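Local structure of dimethylsulfoniopropionate lyase (Roseovarius nubinhibens, 4B29) at residues Pro66-His70 / Asn113-Trp117; His95-Arg99 / Pro123-Phe127; Asp110-Arg114 / Trp139-Tyr145; His148-Glu154 / His183-His189. The protein probably cleaves dimethylsulfoniopropionate, releasing dimethyl sulfide, as a zinc-binding lyase of the cupin type. All blocks are in the same frame, centred on the assembly; numbering follows the deposited sequence.

In the fold
The four contacts differ in chemistry with their place in the fold. Interactions 1 and 3 share Asn-113 and Arg-114 and both use helix 109-114: the first sets helix 67-73 against the passage from that helix into strand 115-122 by apolar and CH-pi contact, with a water and a phosphate as bridges; the second combines a buried aromatic cluster with an arginine grip near the surface. Interaction 2, away from the annotated sites, ties two irregular loops by polar bonds and touches interaction 1 through Trp-98 and Arg-99. Interaction 4, the largest, builds the zinc site, with buried histidines and an exposed turn. It follows interaction 3 along strand 144-149, and both reach one phosphate.

Interaction 1. Residues Pro66-His70 / Asn113-Trp117; sequences PVIDH and NRFGW. With PO4 (phosphate ion), chain E.
Arg-114 crosses one face of the His-70 imidazole with its CG, 3.8 Å from the ring centroid, in a CH-pi contact displaced toward the rim near NE2. The guanidinium beyond CG is steeply inclined to the ring, and the aliphatic part of the arginine is what uses the face. The edge of the imidazole is spent differently. ND1 donates to O1 of a phosphate ion at 2.8 Å, with the oxygen in the ring plane, while Arg-114 NH1 reaches O4 of the same ion at 3.0 Å. One anion thus joins the two side chains, and Tyr-138 supplies a third hydrogen bond to it; the phosphate itself probably came from the crystallisation liquor.

Deeper in, Val-67 makes the apolar part of the contact. Its CG2 lies trans to its own backbone nitrogen, with CG1 at chi1 66°, which lays CG2 on the peptide linking Phe-115 to Gly-116, 3.7 Å from Gly-116 N. The Val-67 N-H is badly aimed at Asn-113 O and is taken instead by a water, 3.0 Å away, that in turn donates to Phe-115 O. Further out, Pro-66 CB rests 3.6 Å from Asn-113 O. Asp-110, one turn back on the helix, holds the far end of Arg-114 in a salt bridge, and Tyr-138 of strand 133-139 touches both Val-67 and His-70. The arrangement is that of a helix packed against a helix-to-strand junction, here where helix 109-114 passes into strand 115-122 of the cupin sheet.

Interaction 2. Residues His95-Arg99 / Pro123-Phe127; sequences HVEWR and PSGHF
His-126 points its ring edge at the backbone of Glu-97, and this is the tight part of the contact. The Glu-97 amide donates to NE2 at 2.9 Å, with an N-H...N angle of 159° and the amide nitrogen close to the ring plane; NE2 is the acceptor, which is consistent with a proton on ND1. The same NE2 lies 3.4 Å from Val-96 CA and 3.7 Å from Glu-97 CB. Leu-28 of helix 24-41 touches both His-126 and Val-96, closing this side. Both loops flank strand 115-122 of the cupin-type fold: Arg-99 bonds through its backbone to Trp-117, and His-126 to Glu-119.

Toward the more exposed side the grip slackens. Arg-99 NH2 reaches Ser-124 O at 3.1 Å, but the bond is bent to 136° and the oxygen is tilted 26° from the guanidinium plane. Arg-99 was modelled in two conformations, so this end is less certain. In the conformer described, its extended chain brings NE and NH2 side-on to a single oxygen, Glu-97 OE2, in a salt bridge within the loop, with NE the nearer at 2.8 Å. Glu-119 OE1 forms a salt bridge with Arg-99 NH1 and a hydrogen bond with Ser-124 OG.

Interaction 3. Residues Asp110-Arg114 / Trp139-Tyr145; sequences DFLNR and WGPGLDY. With PO4 (phosphate ion), chain E; PO4 (phosphate ion), chain B.
The phenyl ring of Phe-111 meets the five-membered ring of Trp-139 obliquely, planes 71° apart, with CZ at the edge of the indole, near its plane, 3.5 Å from NE1. Tyr-145 also meets the phenyl ring obliquely, planes 56° apart; its CB lies in the phenyl plane, at the edge, its CD1 is 3.8 Å from Phe-111 CZ, and its OH hydrogen-bonds O1 of the metal-site phosphate, in the tyrosine ring plane. The three make an aromatic cluster. The second flat group is the Arg-114 guanidinium, whose edges are occupied twice. On one edge NE and NH2 take the two oxygens of Asp-110, NH2 to OD2 at 2.8 Å, forming a salt bridge. On the other, NH1 and NH2 converge end-on upon Pro-141 O, at 2.9 and 3.0 Å and within the guanidinium plane, fixing the rotation of the group. A bend at chi3 (-65°) turns it to this pairing. Leu-143 CD2 nestles against it, 3.3 Å from NH2. The Gly-140 amide donates to Arg-114 O at 2.9 Å. The end of helix 109-114 sits on the loop joining strand 133-139 of the larger sheet to strand 144-149 of the smaller, with Phe-115 adding a further ring beside Trp-139.

Interaction 4. Residues His148-Glu154 / His183-His189; sequences HEHLPEE and HPANAPH. With ZN (zinc ion), chain J; PO4 (phosphate ion), chain B.
Glu-154 and His-183 stand side by side on one face of a hydrogen-bonded antiparallel pair, and the glutamate leads straight to the metal. From CB its chain runs extended (chi2 174°): CG passes 4.0 Å from His-183 ND1, and CD lifts the carboxylate to the zinc. OE1 does double duty, binding zinc at 2.0 Å while accepting from His-183 ND1 at 2.9 Å, a bond that is almost straight and enters on the anti side, somewhat out of the carboxylate plane. OE2 faces phosphate O2, 2.7 Å away. The histidine is thus a second-shell residue that helps to set how the carboxylate is turned.

His-150 NE2, His-189 NE2 and phosphate O4 complete the four ligands. This is the cupin metal site, with His-148, His-150 and Glu-154 spaced as in the first cupin motif and His-189 supplied by the second. Here His-148 does not bind: its NE2 lies 4.0 Å from the zinc and donates instead to phosphate O3. The phosphate, probably from the crystallisation liquor, is also held by Tyr-145 and Tyr-156.

Each zinc-binding ring is steadied from its far nitrogen, His-150 ND1 by Pro-152 O and His-189 ND1 by Ala-187 O. His-183 ND1 lies over one face of the His-189 ring and His-148 O over the opposite one, 3.4 Å above its plane. Away from the metal, the type II turn from Pro-184 to Ala-187 offers Asn-186 N to His-150 O at 2.9 Å. Two waters link Asn-186 to Glu-149 OE2 on the exposed side, where Leu-151 lies beside Asn-186, while Glu-149 OE1 bonds Ser-216.

Interaction 1. Residues Pro66-His70 / Asn113-Trp117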
# COMPACT_ATOMS: atom_id res chain seq x y z
N PRO A 66 -10.06 -12.61 -0.27
CA PRO A 66 -10.12 -13.05 -1.66
C PRO A 66 -9.09 -12.37 -2.58
O PRO A 66 -8.68 -12.94 -3.61
CB PRO A 66 -11.53 -12.65 -2.07
CG PRO A 66 -12.34 -12.72 -0.86
CD PRO A 66 -11.38 -12.23 0.25
N VAL A 67 -8.64 -11.17 -2.19
CA VAL A 67 -7.65 -10.48 -2.99
C VAL A 67 -6.39 -11.29 -3.28
O VAL A 67 -5.74 -11.10 -4.30
CB VAL A 67 -7.27 -9.11 -2.33
CG1 VAL A 67 -6.56 -9.37 -1.01
CG2 VAL A 67 -6.41 -8.28 -3.29
N ILE A 68 -6.01 -12.22 -2.38
CA ILE A 68 -4.78 -12.96 -2.59
C ILE A 68 -4.67 -13.60 -4.00
O ILE A 68 -3.64 -13.52 -4.67
CB ILE A 68 -4.60 -14.06 -1.52
CG1 ILE A 68 -4.36 -13.41 -0.15
CG2 ILE A 68 -3.40 -14.98 -1.89
CD1 ILE A 68 -4.46 -14.42 1.01
N ASP A 69 -5.74 -14.25 -4.43
CA ASP A 69 -5.67 -14.96 -5.70
C ASP A 69 -5.56 -13.99 -6.88
O ASP A 69 -4.87 -14.28 -7.85
CB ASP A 69 -6.87 -15.90 -5.83
CG ASP A 69 -6.76 -17.11 -4.89
OD1 ASP A 69 -5.63 -17.46 -4.39
OD2 ASP A 69 -7.83 -17.72 -4.65
N HIS A 70 -6.19 -12.82 -6.75
CA HIS A 70 -6.10 -11.78 -7.81
C HIS A 70 -4.72 -11.21 -7.89
O HIS A 70 -4.12 -11.13 -8.95
CB HIS A 70 -7.15 -10.71 -7.57
CG HIS A 70 -8.56 -11.23 -7.62
ND1 HIS A 70 -9.19 -11.52 -8.82
CD2 HIS A 70 -9.44 -11.53 -6.64
CE1 HIS A 70 -10.41 -11.97 -8.57
NE2 HIS A 70 -10.59 -11.99 -7.26
N ASN A 113 -13.85 -7.90 -3.16
CA ASN A 113 -13.22 -9.13 -3.65
C ASN A 113 -11.84 -8.92 -4.24
O ASN A 113 -10.98 -9.81 -4.18
CB ASN A 113 -14.09 -9.77 -4.75
CG ASN A 113 -15.32 -10.46 -4.18
OD1 ASN A 113 -15.36 -10.86 -3.01
ND2 ASN A 113 -16.34 -10.61 -5.04
N ARG A 114 -11.64 -7.78 -4.88
CA ARG A 114 -10.49 -7.61 -5.75
C ARG A 114 -9.56 -6.47 -5.26
O ARG A 114 -8.67 -6.04 -5.98
CB ARG A 114 -10.94 -7.36 -7.22
CG ARG A 114 -11.79 -8.54 -7.72
CD ARG A 114 -11.91 -8.54 -9.26
NE ARG A 114 -12.66 -7.35 -9.67
CZ ARG A 114 -12.12 -6.36 -10.39
NH1 ARG A 114 -10.85 -6.43 -10.78
NH2 ARG A 114 -12.87 -5.32 -10.71
N PHE A 115 -9.73 -6.08 -4.01
CA PHE A 115 -8.79 -5.12 -3.39
C PHE A 115 -8.51 -5.59 -1.97
O PHE A 115 -9.35 -6.26 -1.33
CB PHE A 115 -9.41 -3.72 -3.39
CG PHE A 115 -9.29 -2.99 -2.06
CD1 PHE A 115 -10.28 -3.15 -1.09
CD2 PHE A 115 -8.17 -2.19 -1.76
CE1 PHE A 115 -10.22 -2.48 0.14
CE2 PHE A 115 -8.09 -1.53 -0.49
CZ PHE A 115 -9.11 -1.68 0.43
N GLY A 116 -7.35 -5.23 -1.46
CA GLY A 116 -7.16 -5.34 0.01
C GLY A 116 -5.88 -4.60 0.37
O GLY A 116 -5.17 -4.10 -0.50
N TRP A 117 -5.60 -4.51 1.65
CA TRP A 117 -4.36 -3.85 2.07
C TRP A 117 -3.84 -4.53 3.33
O TRP A 117 -4.58 -5.26 4.02
CB TRP A 117 -4.62 -2.35 2.38
CG TRP A 117 -5.50 -2.06 3.55
CD1 TRP A 117 -6.85 -2.13 3.60
CD2 TRP A 117 -5.07 -1.66 4.86
NE1 TRP A 117 -7.31 -1.76 4.87
CE2 TRP A 117 -6.23 -1.48 5.66
CE3 TRP A 117 -3.81 -1.42 5.43
CZ2 TRP A 117 -6.17 -1.06 7.01
CZ3 TRP A 117 -3.75 -1.01 6.77
CH2 TRP A 117 -4.93 -0.84 7.54
P PO4 E . -7.60 -9.42 -11.34
O1 PO4 E . -7.57 -10.94 -11.03
O2 PO4 E . -6.59 -8.65 -10.51
O3 PO4 E . -7.09 -9.23 -12.75
O4 PO4 E . -8.97 -8.80 -11.10
O HOH W 1 -10.23 -9.17 -0.70

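Interaction 2. Residues His95-Arg99 / Pro123-Phe127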
# COMPACT_ATOMS: atom_id res chain seq x y z
N HIS A 95 0.78 -14.91 3.80
CA HIS A 95 1.34 -14.83 5.16
C HIS A 95 0.99 -13.54 5.86
O HIS A 95 1.29 -13.40 7.05
CB HIS A 95 2.85 -14.93 5.09
CG HIS A 95 3.33 -16.21 4.49
ND1 HIS A 95 3.09 -17.43 5.10
CD2 HIS A 95 3.99 -16.47 3.35
CE1 HIS A 95 3.59 -18.40 4.34
NE2 HIS A 95 4.16 -17.84 3.28
N VAL A 96 0.38 -12.60 5.15
CA VAL A 96 0.08 -11.30 5.78
C VAL A 96 -1.32 -11.22 6.30
O VAL A 96 -2.21 -12.01 5.93
CB VAL A 96 0.35 -10.10 4.82
CG1 VAL A 96 1.82 -10.06 4.39
CG2 VAL A 96 -0.58 -10.15 3.61
N GLU A 97 -1.56 -10.23 7.17
CA GLU A 97 -2.87 -9.96 7.69
C GLU A 97 -3.61 -8.96 6.78
O GLU A 97 -3.47 -7.73 6.92
CB GLU A 97 -2.77 -9.41 9.15
CG GLU A 97 -4.14 -9.07 9.68
CD GLU A 97 -4.05 -8.32 10.99
OE1 GLU A 97 -3.66 -8.96 12.00
OE2 GLU A 97 -4.35 -7.12 11.02
N TRP A 98 -4.41 -9.48 5.84
CA TRP A 98 -5.16 -8.62 4.92
C TRP A 98 -6.33 -7.99 5.61
O TRP A 98 -7.01 -8.64 6.46
CB TRP A 98 -5.65 -9.43 3.68
CG TRP A 98 -4.57 -9.84 2.81
CD1 TRP A 98 -3.94 -11.06 2.79
CD2 TRP A 98 -3.95 -9.04 1.80
NE1 TRP A 98 -2.93 -11.05 1.84
CE2 TRP A 98 -2.95 -9.82 1.21
CE3 TRP A 98 -4.13 -7.70 1.36
CZ2 TRP A 98 -2.10 -9.33 0.19
CZ3 TRP A 98 -3.32 -7.21 0.32
CH2 TRP A 98 -2.32 -8.01 -0.25
N ARG A 99 -6.57 -6.74 5.21
CA ARG A 99 -7.63 -5.87 5.72
C ARG A 99 -8.44 -5.23 4.57
O ARG A 99 -7.95 -5.08 3.44
CB ARG A 99 -7.00 -4.75 6.59
CG ARG A 99 -6.04 -5.29 7.65
CD ARG A 99 -5.35 -4.18 8.45
NE ARG A 99 -4.57 -4.72 9.57
CZ ARG A 99 -3.67 -4.02 10.27
NH1 ARG A 99 -3.49 -2.74 10.03
NH2 ARG A 99 -3.00 -4.60 11.28
N PRO A 123 2.73 0.67 13.97
CA PRO A 123 2.25 0.33 15.32
C PRO A 123 1.57 -1.05 15.35
O PRO A 123 1.73 -1.79 16.32
CB PRO A 123 1.23 1.43 15.61
CG PRO A 123 1.90 2.67 14.91
CD PRO A 123 2.43 2.08 13.61
N SER A 124 0.89 -1.40 14.25
CA SER A 124 0.25 -2.74 14.16
C SER A 124 0.69 -3.51 12.90
O SER A 124 -0.11 -4.25 12.28
CB SER A 124 -1.27 -2.70 14.32
OG SER A 124 -1.87 -1.65 13.67
N GLY A 125 1.94 -3.31 12.55
CA GLY A 125 2.54 -3.96 11.39
C GLY A 125 2.94 -5.40 11.67
O GLY A 125 2.93 -5.89 12.83
N HIS A 126 3.32 -6.12 10.62
CA HIS A 126 4.02 -7.39 10.84
C HIS A 126 5.40 -7.15 11.47
O HIS A 126 5.96 -8.08 12.10
CB HIS A 126 4.16 -8.12 9.49
CG HIS A 126 2.87 -8.73 9.08
ND1 HIS A 126 2.43 -9.93 9.60
CD2 HIS A 126 1.85 -8.25 8.32
CE1 HIS A 126 1.22 -10.19 9.13
NE2 HIS A 126 0.85 -9.19 8.36
N PHE A 127 5.94 -5.94 11.32
CA PHE A 127 7.07 -5.53 12.12
C PHE A 127 6.64 -4.28 12.85
O PHE A 127 5.99 -3.41 12.29
CB PHE A 127 8.25 -5.21 11.22
CG PHE A 127 8.72 -6.44 10.46
CD1 PHE A 127 8.14 -6.76 9.23
CD2 PHE A 127 9.69 -7.26 11.01
CE1 PHE A 127 8.54 -7.94 8.55
CE2 PHE A 127 10.12 -8.44 10.31
CZ PHE A 127 9.54 -8.75 9.10

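Interaction 3. Residues Asp110-Arg114 / Trp139-Tyr145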
# COMPACT_ATOMS: atom_id res chain seq x y z
N ASP A 110 -17.65 -6.34 -5.49
CA ASP A 110 -16.59 -6.59 -6.45
C ASP A 110 -15.27 -5.92 -5.97
O ASP A 110 -14.19 -6.52 -6.06
CB ASP A 110 -16.97 -6.02 -7.83
CG ASP A 110 -15.87 -6.24 -8.86
OD1 ASP A 110 -15.46 -7.39 -9.09
OD2 ASP A 110 -15.42 -5.24 -9.47
N PHE A 111 -15.40 -4.70 -5.48
CA PHE A 111 -14.23 -3.93 -4.96
C PHE A 111 -13.65 -4.71 -3.76
O PHE A 111 -12.43 -4.94 -3.71
CB PHE A 111 -14.69 -2.53 -4.59
CG PHE A 111 -13.58 -1.57 -4.19
CD1 PHE A 111 -13.04 -1.62 -2.89
CD2 PHE A 111 -13.13 -0.58 -5.06
CE1 PHE A 111 -12.05 -0.68 -2.49
CE2 PHE A 111 -12.14 0.35 -4.66
CZ PHE A 111 -11.61 0.27 -3.37
N LEU A 112 -14.51 -5.16 -2.84
CA LEU A 112 -14.02 -5.95 -1.68
C LEU A 112 -13.37 -7.26 -2.09
O LEU A 112 -12.40 -7.71 -1.44
CB LEU A 112 -15.15 -6.19 -0.67
CG LEU A 112 -15.68 -4.90 0.01
CD1 LEU A 112 -16.87 -5.19 0.89
CD2 LEU A 112 -14.55 -4.25 0.87
N ASN A 113 -13.85 -7.90 -3.16
CA ASN A 113 -13.22 -9.13 -3.65
C ASN A 113 -11.84 -8.92 -4.24
O ASN A 113 -10.98 -9.81 -4.18
CB ASN A 113 -14.09 -9.77 -4.75
CG ASN A 113 -15.32 -10.46 -4.18
OD1 ASN A 113 -15.36 -10.86 -3.01
ND2 ASN A 113 -16.34 -10.61 -5.04
N ARG A 114 -11.64 -7.78 -4.88
CA ARG A 114 -10.49 -7.61 -5.75
C ARG A 114 -9.56 -6.47 -5.26
O ARG A 114 -8.67 -6.04 -5.98
CB ARG A 114 -10.94 -7.36 -7.22
CG ARG A 114 -11.79 -8.54 -7.72
CD ARG A 114 -11.91 -8.54 -9.26
NE ARG A 114 -12.66 -7.35 -9.67
CZ ARG A 114 -12.12 -6.36 -10.39
NH1 ARG A 114 -10.85 -6.43 -10.78
NH2 ARG A 114 -12.87 -5.32 -10.71
N TRP A 139 -5.23 -3.26 -5.98
CA TRP A 139 -6.55 -3.13 -6.59
C TRP A 139 -6.51 -3.79 -7.96
O TRP A 139 -5.63 -3.52 -8.76
CB TRP A 139 -6.86 -1.64 -6.85
CG TRP A 139 -7.14 -0.87 -5.59
CD1 TRP A 139 -8.36 -0.52 -5.10
CD2 TRP A 139 -6.15 -0.33 -4.68
NE1 TRP A 139 -8.19 0.22 -3.94
CE2 TRP A 139 -6.85 0.34 -3.66
CE3 TRP A 139 -4.75 -0.35 -4.66
CZ2 TRP A 139 -6.20 0.98 -2.58
CZ3 TRP A 139 -4.09 0.33 -3.60
CH2 TRP A 139 -4.84 0.96 -2.58
N GLY A 140 -7.49 -4.67 -8.21
CA GLY A 140 -7.53 -5.27 -9.58
C GLY A 140 -7.99 -4.21 -10.59
O GLY A 140 -8.40 -3.10 -10.25
N PRO A 141 -7.97 -4.58 -11.88
CA PRO A 141 -8.44 -3.63 -12.90
C PRO A 141 -9.88 -3.21 -12.75
O PRO A 141 -10.71 -3.92 -12.19
CB PRO A 141 -8.30 -4.44 -14.23
CG PRO A 141 -7.48 -5.63 -13.92
CD PRO A 141 -7.60 -5.89 -12.42
N GLY A 142 -10.21 -2.04 -13.29
CA GLY A 142 -11.61 -1.61 -13.35
C GLY A 142 -12.26 -1.27 -12.04
O GLY A 142 -13.46 -1.51 -11.84
N LEU A 143 -11.47 -0.72 -11.11
CA LEU A 143 -12.01 -0.31 -9.81
C LEU A 143 -11.90 1.19 -9.63
O LEU A 143 -10.94 1.81 -10.13
CB LEU A 143 -11.23 -1.02 -8.69
CG LEU A 143 -11.46 -2.53 -8.58
CD1 LEU A 143 -10.68 -3.07 -7.31
CD2 LEU A 143 -12.96 -2.86 -8.44
N ASP A 144 -12.89 1.76 -8.96
CA ASP A 144 -12.87 3.18 -8.65
C ASP A 144 -12.88 3.32 -7.14
O ASP A 144 -13.87 3.04 -6.46
CB ASP A 144 -14.07 3.88 -9.28
CG ASP A 144 -13.95 5.38 -9.25
OD1 ASP A 144 -13.21 5.95 -10.11
OD2 ASP A 144 -14.59 6.00 -8.38
N TYR A 145 -11.73 3.68 -6.60
CA TYR A 145 -11.59 3.93 -5.16
C TYR A 145 -11.94 5.38 -5.00
O TYR A 145 -11.17 6.27 -5.42
CB TYR A 145 -10.13 3.65 -4.76
CG TYR A 145 -9.81 3.75 -3.28
CD1 TYR A 145 -10.81 3.85 -2.31
CD2 TYR A 145 -8.47 3.68 -2.87
CE1 TYR A 145 -10.47 3.92 -0.95
CE2 TYR A 145 -8.13 3.73 -1.50
CZ TYR A 145 -9.14 3.86 -0.56
OH TYR A 145 -8.79 3.91 0.79
P PO4 E . -7.60 -9.42 -11.34
O1 PO4 E . -7.57 -10.94 -11.03
O2 PO4 E . -6.59 -8.65 -10.51
O3 PO4 E . -7.09 -9.23 -12.75
O4 PO4 E . -8.97 -8.80 -11.10
P PO4 B . -5.34 5.24 1.27
O1 PO4 B . -6.35 4.14 1.47
O2 PO4 B . -3.96 4.67 1.64
O3 PO4 B . -5.32 5.77 -0.15
O4 PO4 B . -5.61 6.41 2.16

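Interaction 4. Residues His148-Glu154 / His183-His189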
# COMPACT_ATOMS: atom_id res chain seq x y z
N HIS A 148 -11.50 9.74 -0.48
CA HIS A 148 -11.33 9.33 0.92
C HIS A 148 -10.24 10.21 1.52
O HIS A 148 -9.50 10.88 0.79
CB HIS A 148 -10.97 7.86 1.03
CG HIS A 148 -9.76 7.46 0.26
ND1 HIS A 148 -9.78 7.30 -1.11
CD2 HIS A 148 -8.49 7.16 0.65
CE1 HIS A 148 -8.58 6.95 -1.54
NE2 HIS A 148 -7.78 6.84 -0.48
N GLU A 149 -10.14 10.22 2.85
CA GLU A 149 -9.28 11.21 3.46
C GLU A 149 -8.89 10.76 4.87
O GLU A 149 -9.49 9.83 5.42
CB GLU A 149 -10.01 12.56 3.56
CG GLU A 149 -11.28 12.45 4.45
CD GLU A 149 -12.03 13.73 4.40
OE1 GLU A 149 -12.77 13.95 3.42
OE2 GLU A 149 -11.81 14.56 5.31
N HIS A 150 -7.89 11.43 5.42
CA HIS A 150 -7.43 11.12 6.78
C HIS A 150 -6.50 12.23 7.23
O HIS A 150 -5.81 12.88 6.40
CB HIS A 150 -6.68 9.77 6.83
CG HIS A 150 -5.81 9.54 5.63
ND1 HIS A 150 -4.61 10.19 5.44
CD2 HIS A 150 -6.01 8.78 4.54
CE1 HIS A 150 -4.09 9.81 4.27
NE2 HIS A 150 -4.93 8.95 3.72
N LEU A 151 -6.39 12.39 8.56
CA LEU A 151 -5.47 13.41 9.07
C LEU A 151 -3.96 13.20 8.71
O LEU A 151 -3.29 14.13 8.33
CB LEU A 151 -5.67 13.55 10.60
CG LEU A 151 -4.74 14.52 11.30
CD1 LEU A 151 -4.93 15.99 10.82
CD2 LEU A 151 -5.05 14.41 12.83
N PRO A 152 -3.40 11.97 8.88
CA PRO A 152 -1.96 11.81 8.65
C PRO A 152 -1.60 12.04 7.17
O PRO A 152 -2.45 11.84 6.28
CB PRO A 152 -1.69 10.32 9.01
CG PRO A 152 -3.05 9.63 9.04
CD PRO A 152 -4.00 10.77 9.50
N GLU A 153 -0.40 12.54 6.99
CA GLU A 153 0.17 12.64 5.61
C GLU A 153 0.54 11.27 5.10
O GLU A 153 0.84 10.35 5.88
CB GLU A 153 1.43 13.47 5.67
CG GLU A 153 1.12 14.98 6.02
CD GLU A 153 2.36 15.77 6.14
OE1 GLU A 153 3.46 15.24 5.84
OE2 GLU A 153 2.34 16.98 6.49
N GLU A 154 0.59 11.12 3.77
CA GLU A 154 0.88 9.81 3.20
C GLU A 154 1.70 10.05 1.94
O GLU A 154 1.56 11.08 1.28
CB GLU A 154 -0.49 9.22 2.88
CG GLU A 154 -0.60 8.31 1.83
CD GLU A 154 -1.99 7.72 1.76
OE1 GLU A 154 -2.94 8.37 1.27
OE2 GLU A 154 -2.14 6.56 2.11
N HIS A 183 0.27 13.00 -0.31
CA HIS A 183 -1.09 13.45 0.04
C HIS A 183 -1.02 14.24 1.33
O HIS A 183 -0.72 13.69 2.38
CB HIS A 183 -2.02 12.26 0.26
CG HIS A 183 -2.32 11.51 -1.01
ND1 HIS A 183 -2.65 10.17 -1.01
CD2 HIS A 183 -2.26 11.89 -2.30
CE1 HIS A 183 -2.84 9.77 -2.27
NE2 HIS A 183 -2.63 10.80 -3.06
N PRO A 184 -1.26 15.55 1.26
CA PRO A 184 -1.17 16.36 2.47
C PRO A 184 -2.31 16.00 3.43
O PRO A 184 -3.34 15.42 3.04
CB PRO A 184 -1.35 17.82 2.01
CG PRO A 184 -1.36 17.76 0.51
CD PRO A 184 -1.52 16.33 0.02
N ALA A 185 -2.10 16.37 4.70
CA ALA A 185 -3.11 16.08 5.71
C ALA A 185 -4.51 16.49 5.33
O ALA A 185 -4.74 17.65 4.87
CB ALA A 185 -2.71 16.80 7.04
N ASN A 186 -5.47 15.59 5.54
CA ASN A 186 -6.93 15.84 5.36
C ASN A 186 -7.33 16.10 3.88
O ASN A 186 -8.52 16.33 3.62
CB ASN A 186 -7.40 17.06 6.19
CG ASN A 186 -7.33 16.84 7.70
OD1 ASN A 186 -6.85 17.74 8.49
ND2 ASN A 186 -7.83 15.72 8.12
N ALA A 187 -6.38 16.05 2.93
CA ALA A 187 -6.78 16.34 1.54
C ALA A 187 -7.45 15.09 0.93
O ALA A 187 -6.83 14.02 0.91
CB ALA A 187 -5.55 16.75 0.70
N PRO A 188 -8.70 15.21 0.44
CA PRO A 188 -9.29 14.01 -0.12
C PRO A 188 -8.58 13.57 -1.39
O PRO A 188 -8.10 14.42 -2.17
CB PRO A 188 -10.73 14.41 -0.42
CG PRO A 188 -11.01 15.56 0.51
CD PRO A 188 -9.69 16.29 0.63
N HIS A 189 -8.50 12.26 -1.57
CA HIS A 189 -7.84 11.70 -2.76
C HIS A 189 -8.64 10.51 -3.23
O HIS A 189 -9.48 9.95 -2.48
CB HIS A 189 -6.35 11.37 -2.45
CG HIS A 189 -6.13 10.72 -1.11
ND1 HIS A 189 -6.15 11.44 0.06
CD2 HIS A 189 -5.83 9.44 -0.78
CE1 HIS A 189 -5.91 10.62 1.09
NE2 HIS A 189 -5.67 9.42 0.59
ZN ZN J . -4.82 8.08 1.85
P PO4 B . -5.34 5.24 1.27
O1 PO4 B . -6.35 4.14 1.47
O2 PO4 B . -3.96 4.67 1.64
O3 PO4 B . -5.32 5.77 -0.15
O4 PO4 B . -5.61 6.41 2.16
O HOH W 2 -10.87 17.13 4.46
O HOH W 3 -9.62 13.96 7.22
O HOH W 4 -6.30 12.81 3.43
O HOH W 5 -3.55 12.74 3.78
O HOH W 6 0.04 18.13 5.37